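Local coordinates for protein nadph-flavin oxidoreductase (Vibrio harveyi, PDB 1BKJ) that catalyses the NADPH-dependent reduction of FMN to FMNH2 as a homodimeric flavoprotein and supplies the reduced flavin to luciferase for bioluminescence, at residues 169-172 with 173-176; 230-234 with 235-239. All blocks are in the same frame, centred on the assembly; numbering follows the deposited sequence.

Contact 1: residues 169-172 with 173-176; sequences RLPA and HVVV. With FMN (flavin mononucleotide), chain D.
Pro171 touches two side chains of the helical turn that follows it. Its CG lies over the His173 ring, off-centre, in a CH-pi contact 4.2 Å from the ring centroid. With CG between the backbone N and the carbonyl carbon (chi1 68°), the imidazole of His173 is turned back toward Pro171. Pro171 CG also meets Val174 CG2 at 3.8 Å. Nearer the start, Leu170 CB packs on Val175 CG2 at 3.9 Å.

Pro171 sits at the N-cap position, and its carbonyl starts the first turn. Val174 N bonds to Pro171 O at 3.0 Å. Val175 N reaches the same oxygen only weakly. Val176 N closes the turn on Ala172 O at 2.9 Å.

Arg169 lies three residues before the short helix 172-175, and its guanidinium meets the FMN phosphate edge-on. Arg169 NH1 and Arg169 NH2 each donate to FMN O1P at 2.8 Å, and the phosphorus lies in the guanidinium plane. The paired bonds turn the NH1/NH2 edge toward FMN O1P, and the opposite charges should strengthen them.

Further out, Lys167 O and, in the second subunit, Ala37 O take hydrogen bonds from the Arg169 guanidinium and help position it. His173 NE2 is hydrogen-bonded to Asp188 OD1, and Leu170 packs on Ile189 and Tyr192 of helix 186-199. Val176 continues into a parallel strand pairing with the second subunit. This is a helical first turn with proline at the N-cap position, at the dimer interface, following the phosphate-binding arginine of the FMN site.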
loop_
_atom_site.group_PDB
_atom_site.type_symbol
_atom_site.label_atom_id
_atom_site.label_comp_id
_atom_site.label_asym_id
_atom_site.label_seq_id
_atom_site.Cartn_x
_atom_site.Cartn_y
_atom_site.Cartn_z
ATOM N N ARG A 169 -9.024 -15.653 5.927
ATOM C CA ARG A 169 -8.914 -15.107 4.569
ATOM C C ARG A 169 -9.022 -16.235 3.582
ATOM O O ARG A 169 -9.020 -17.406 3.979
ATOM C CB ARG A 169 -7.543 -14.444 4.351
ATOM C CG ARG A 169 -7.493 -12.947 4.582
ATOM C CD ARG A 169 -7.540 -12.601 6.041
ATOM N NE ARG A 169 -7.148 -11.218 6.287
ATOM C CZ ARG A 169 -7.603 -10.475 7.291
ATOM N NH1 ARG A 169 -8.476 -10.967 8.151
ATOM N NH2 ARG A 169 -7.182 -9.234 7.438
ATOM N N LEU A 170 -9.114 -15.884 2.295
ATOM C CA LEU A 170 -9.160 -16.869 1.212
ATOM C C LEU A 170 -7.874 -17.707 1.333
ATOM O O LEU A 170 -6.863 -17.200 1.839
ATOM C CB LEU A 170 -9.187 -16.168 -0.152
ATOM C CG LEU A 170 -10.513 -15.629 -0.678
ATOM C CD1 LEU A 170 -10.231 -14.658 -1.805
ATOM C CD2 LEU A 170 -11.412 -16.756 -1.143
ATOM N N PRO A 171 -7.930 -19.017 1.006
ATOM C CA PRO A 171 -6.699 -19.811 1.123
ATOM C C PRO A 171 -5.620 -19.425 0.108
ATOM O O PRO A 171 -5.924 -18.831 -0.937
ATOM C CB PRO A 171 -7.194 -21.243 0.966
ATOM C CG PRO A 171 -8.480 -21.107 0.226
ATOM C CD PRO A 171 -9.099 -19.885 0.781
ATOM N N ALA A 172 -4.361 -19.693 0.471
ATOM C CA ALA A 172 -3.196 -19.385 -0.349
ATOM C C ALA A 172 -3.249 -19.958 -1.756
ATOM O O ALA A 172 -2.777 -19.315 -2.677
ATOM C CB ALA A 172 -1.928 -19.830 0.352
ATOM N N HIS A 173 -3.872 -21.125 -1.938
ATOM C CA HIS A 173 -3.965 -21.721 -3.275
ATOM C C HIS A 173 -4.921 -20.980 -4.246
ATOM O O HIS A 173 -4.922 -21.260 -5.450
ATOM C CB HIS A 173 -4.245 -23.238 -3.201
ATOM C CG HIS A 173 -5.606 -23.597 -2.688
ATOM N ND1 HIS A 173 -5.824 -24.003 -1.388
ATOM C CD2 HIS A 173 -6.814 -23.640 -3.303
ATOM C CE1 HIS A 173 -7.106 -24.279 -1.226
ATOM N NE2 HIS A 173 -7.727 -24.064 -2.371
ATOM N N VAL A 174 -5.748 -20.074 -3.701
ATOM C CA VAL A 174 -6.679 -19.239 -4.481
ATOM C C VAL A 174 -5.969 -17.924 -4.868
ATOM O O VAL A 174 -5.945 -17.551 -6.049
ATOM C CB VAL A 174 -7.992 -18.922 -3.673
ATOM C CG1 VAL A 174 -8.884 -17.897 -4.379
ATOM C CG2 VAL A 174 -8.785 -20.182 -3.460
ATOM N N VAL A 175 -5.369 -17.260 -3.874
ATOM C CA VAL A 175 -4.676 -15.970 -4.041
ATOM C C VAL A 175 -3.327 -16.064 -4.774
ATOM O O VAL A 175 -3.004 -15.169 -5.563
ATOM C CB VAL A 175 -4.541 -15.233 -2.654
ATOM C CG1 VAL A 175 -3.808 -13.883 -2.779
ATOM C CG2 VAL A 175 -5.932 -14.998 -2.058
ATOM N N VAL A 176 -2.569 -17.141 -4.526
ATOM C CA VAL A 176 -1.260 -17.363 -5.158
ATOM C C VAL A 176 -1.352 -18.263 -6.401
ATOM O O VAL A 176 -1.899 -19.370 -6.366
ATOM C CB VAL A 176 -0.197 -17.916 -4.149
ATOM C CG1 VAL A 176 1.196 -18.028 -4.787
ATOM C CG2 VAL A 176 -0.126 -17.025 -2.933
HETATM N N1 FMN D . -12.841 -0.818 8.814
HETATM C C2 FMN D . -13.797 0.006 9.360
HETATM O O2 FMN D . -14.531 -0.290 10.269
HETATM N N3 FMN D . -13.904 1.219 8.694
HETATM C C4 FMN D . -13.313 1.574 7.446
HETATM O O4 FMN D . -13.627 2.640 6.949
HETATM C C4A FMN D . -12.409 0.594 6.917
HETATM N N5 FMN D . -11.617 1.015 5.855
HETATM C C5A FMN D . -10.514 0.252 5.446
HETATM C C6 FMN D . -9.683 0.793 4.482
HETATM C C7 FMN D . -8.538 0.108 4.082
HETATM C C7M FMN D . -7.543 0.870 3.155
HETATM C C8 FMN D . -8.253 -1.173 4.636
HETATM C C8M FMN D . -7.127 -2.038 4.175
HETATM C C9 FMN D . -9.070 -1.717 5.592
HETATM C C9A FMN D . -10.229 -1.007 6.036
HETATM N N10 FMN D . -11.088 -1.466 7.100
HETATM C C10 FMN D . -12.117 -0.632 7.609
HETATM C "C1'" FMN D . -10.774 -2.563 7.847
HETATM C "C2'" FMN D . -11.490 -3.856 7.534
HETATM O "O2'" FMN D . -12.809 -3.893 7.187
HETATM C "C3'" FMN D . -10.737 -5.109 7.702
HETATM O "O3'" FMN D . -9.354 -5.047 7.463
HETATM C "C4'" FMN D . -11.341 -6.465 7.458
HETATM O "O4'" FMN D . -12.739 -6.605 7.376
HETATM C "C5'" FMN D . -10.573 -7.673 7.704
HETATM O "O5'" FMN D . -10.626 -7.771 9.159
HETATM P P FMN D . -9.342 -7.609 10.150
HETATM O O1P FMN D . -8.534 -8.778 9.858
HETATM O O2P FMN D . -9.972 -7.526 11.490
HETATM O O3P FMN D . -8.562 -6.417 9.743
#

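Contact 2: residues 230-234 with 235-239; sequences PYLNS and KGLAK
Tyr231 and Lys235 lie one turn apart where helix 228-234 ends in a Schellman motif. The tyrosine ring sets out away from the following residues, but with CG anti to the backbone N (chi1 164°) it swings along the helix, and CE1 meets Lys235 CG obliquely at 3.9 Å. The polar ends of both side chains reach Asp140: Tyr231 OH by a hydrogen bond, Lys235 NZ by a salt bridge. Lys235 NZ also donates to Ser149 O.

At Leu232 the backbone oxygen takes two bonds. Lys235 N (3.1 Å) and Leu237 N (2.9 Å) approach Leu232 O from opposite faces of its carbonyl plane. The leucine side chain packs loosely on Leu237 and Ala238. It also touches Ala150 of strand 149-158 and Thr101 of helix 98-121.

Asn233 O accepts Gly236 N at 3.0 Å. Gly236 has positive phi (85°), which reverses the chain and brings Leu237 back over the last turn. The returning chain is held by the Asn233 amide. Asn233 ND2 donates to Leu237 O at 2.9 Å, with the donor in the carbonyl plane and the oxygen 5° from the amide plane, and weakly to Ala238 O.

Ser234 folds its hydroxyl back on the helix, donating from OG to Tyr231 O at 2.7 Å.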
loop_
_atom_site.group_PDB
_atom_site.type_symbol
_atom_site.label_atom_id
_atom_site.label_comp_id
_atom_site.label_asym_id
_atom_site.label_seq_id
_atom_site.Cartn_x
_atom_site.Cartn_y
_atom_site.Cartn_z
ATOM N N PRO A 230 -13.590 12.606 -10.429
ATOM C CA PRO A 230 -13.692 14.070 -10.511
ATOM C C PRO A 230 -12.964 14.752 -9.321
ATOM O O PRO A 230 -12.365 15.816 -9.486
ATOM C CB PRO A 230 -15.200 14.313 -10.449
ATOM C CG PRO A 230 -15.731 13.182 -11.180
ATOM C CD PRO A 230 -14.932 12.018 -10.655
ATOM N N TYR A 231 -12.979 14.102 -8.149
ATOM C CA TYR A 231 -12.273 14.617 -6.964
ATOM C C TYR A 231 -10.747 14.649 -7.212
ATOM O O TYR A 231 -10.106 15.644 -6.893
ATOM C CB TYR A 231 -12.583 13.801 -5.694
ATOM C CG TYR A 231 -11.598 14.053 -4.548
ATOM C CD1 TYR A 231 -11.536 15.316 -3.906
ATOM C CD2 TYR A 231 -10.666 13.054 -4.155
ATOM C CE1 TYR A 231 -10.553 15.580 -2.905
ATOM C CE2 TYR A 231 -9.688 13.311 -3.151
ATOM C CZ TYR A 231 -9.642 14.578 -2.539
ATOM O OH TYR A 231 -8.693 14.845 -1.580
ATOM N N LEU A 232 -10.171 13.540 -7.684
ATOM C CA LEU A 232 -8.739 13.476 -7.970
ATOM C C LEU A 232 -8.364 14.523 -9.020
ATOM O O LEU A 232 -7.422 15.281 -8.807
ATOM C CB LEU A 232 -8.330 12.067 -8.426
ATOM C CG LEU A 232 -8.309 10.933 -7.379
ATOM C CD1 LEU A 232 -7.994 9.606 -8.050
ATOM C CD2 LEU A 232 -7.299 11.214 -6.259
ATOM N N ASN A 233 -9.178 14.637 -10.077
ATOM C CA ASN A 233 -8.972 15.610 -11.159
ATOM C C ASN A 233 -9.037 17.061 -10.674
ATOM O O ASN A 233 -8.292 17.896 -11.181
ATOM C CB ASN A 233 -9.990 15.418 -12.293
ATOM C CG ASN A 233 -9.814 14.108 -13.055
ATOM O OD1 ASN A 233 -10.687 13.736 -13.835
ATOM N ND2 ASN A 233 -8.710 13.404 -12.832
ATOM N N SER A 234 -9.901 17.346 -9.686
ATOM C CA SER A 234 -10.056 18.691 -9.096
ATOM C C SER A 234 -8.806 19.115 -8.305
ATOM O O SER A 234 -8.572 20.308 -8.097
ATOM C CB SER A 234 -11.305 18.782 -8.191
ATOM O OG SER A 234 -11.110 18.191 -6.907
ATOM N N LYS A 235 -8.020 18.128 -7.868
ATOM C CA LYS A 235 -6.774 18.380 -7.146
ATOM C C LYS A 235 -5.574 18.311 -8.101
ATOM O O LYS A 235 -4.425 18.469 -7.693
ATOM C CB LYS A 235 -6.598 17.403 -5.970
ATOM C CG LYS A 235 -7.732 17.395 -4.901
ATOM C CD LYS A 235 -8.173 18.782 -4.358
ATOM C CE LYS A 235 -7.075 19.616 -3.666
ATOM N NZ LYS A 235 -6.341 18.867 -2.625
ATOM N N GLY A 236 -5.875 18.083 -9.381
ATOM C CA GLY A 236 -4.860 18.018 -10.416
ATOM C C GLY A 236 -4.192 16.676 -10.584
ATOM O O GLY A 236 -3.115 16.598 -11.175
ATOM N N LEU A 237 -4.821 15.621 -10.073
ATOM C CA LEU A 237 -4.265 14.273 -10.156
ATOM C C LEU A 237 -5.018 13.382 -11.140
ATOM O O LEU A 237 -6.182 13.640 -11.442
ATOM C CB LEU A 237 -4.273 13.633 -8.762
ATOM C CG LEU A 237 -3.465 14.344 -7.668
ATOM C CD1 LEU A 237 -3.767 13.752 -6.323
ATOM C CD2 LEU A 237 -1.974 14.251 -7.976
ATOM N N ALA A 238 -4.329 12.367 -11.665
ATOM C CA ALA A 238 -4.887 11.367 -12.592
ATOM C C ALA A 238 -5.760 11.888 -13.744
ATOM O O ALA A 238 -6.893 11.425 -13.957
ATOM C CB ALA A 238 -5.628 10.270 -11.789
ATOM N N LYS A 239 -5.227 12.867 -14.468
ATOM C CA LYS A 239 -5.936 13.482 -15.589
ATOM C C LYS A 239 -5.633 12.808 -16.921
ATOM O O LYS A 239 -6.348 13.020 -17.902
ATOM C CB LYS A 239 -5.621 14.977 -15.655
ATOM C CG LYS A 239 -6.158 15.757 -14.452
ATOM C CD LYS A 239 -5.754 17.221 -14.450
ATOM C CE LYS A 239 -6.643 18.069 -15.338
ATOM N NZ LYS A 239 -6.179 19.493 -15.348
#

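Contact 1 comes first along the chain and closes before contact 2 opens. Helices 186-199 and 212-220 lie between them. Their centres are 35 Å apart, and their nearest atoms about 24 Å, so they do not touch. Both are ends of short helices: residues 169-176 hold a helix start and residues 230-239 a helix stop near the C-terminus. Contact 1 ties the arginine of the FMN phosphate site to the subunit interface. Contact 2 fastens the C-terminal helix end to strand 149-158 of the antiparallel sheet and to helix 98-121, with the side chain of Leu232 about 14 Å from a bound FMN. Both also meet the second subunit, contact 1 far more extensively.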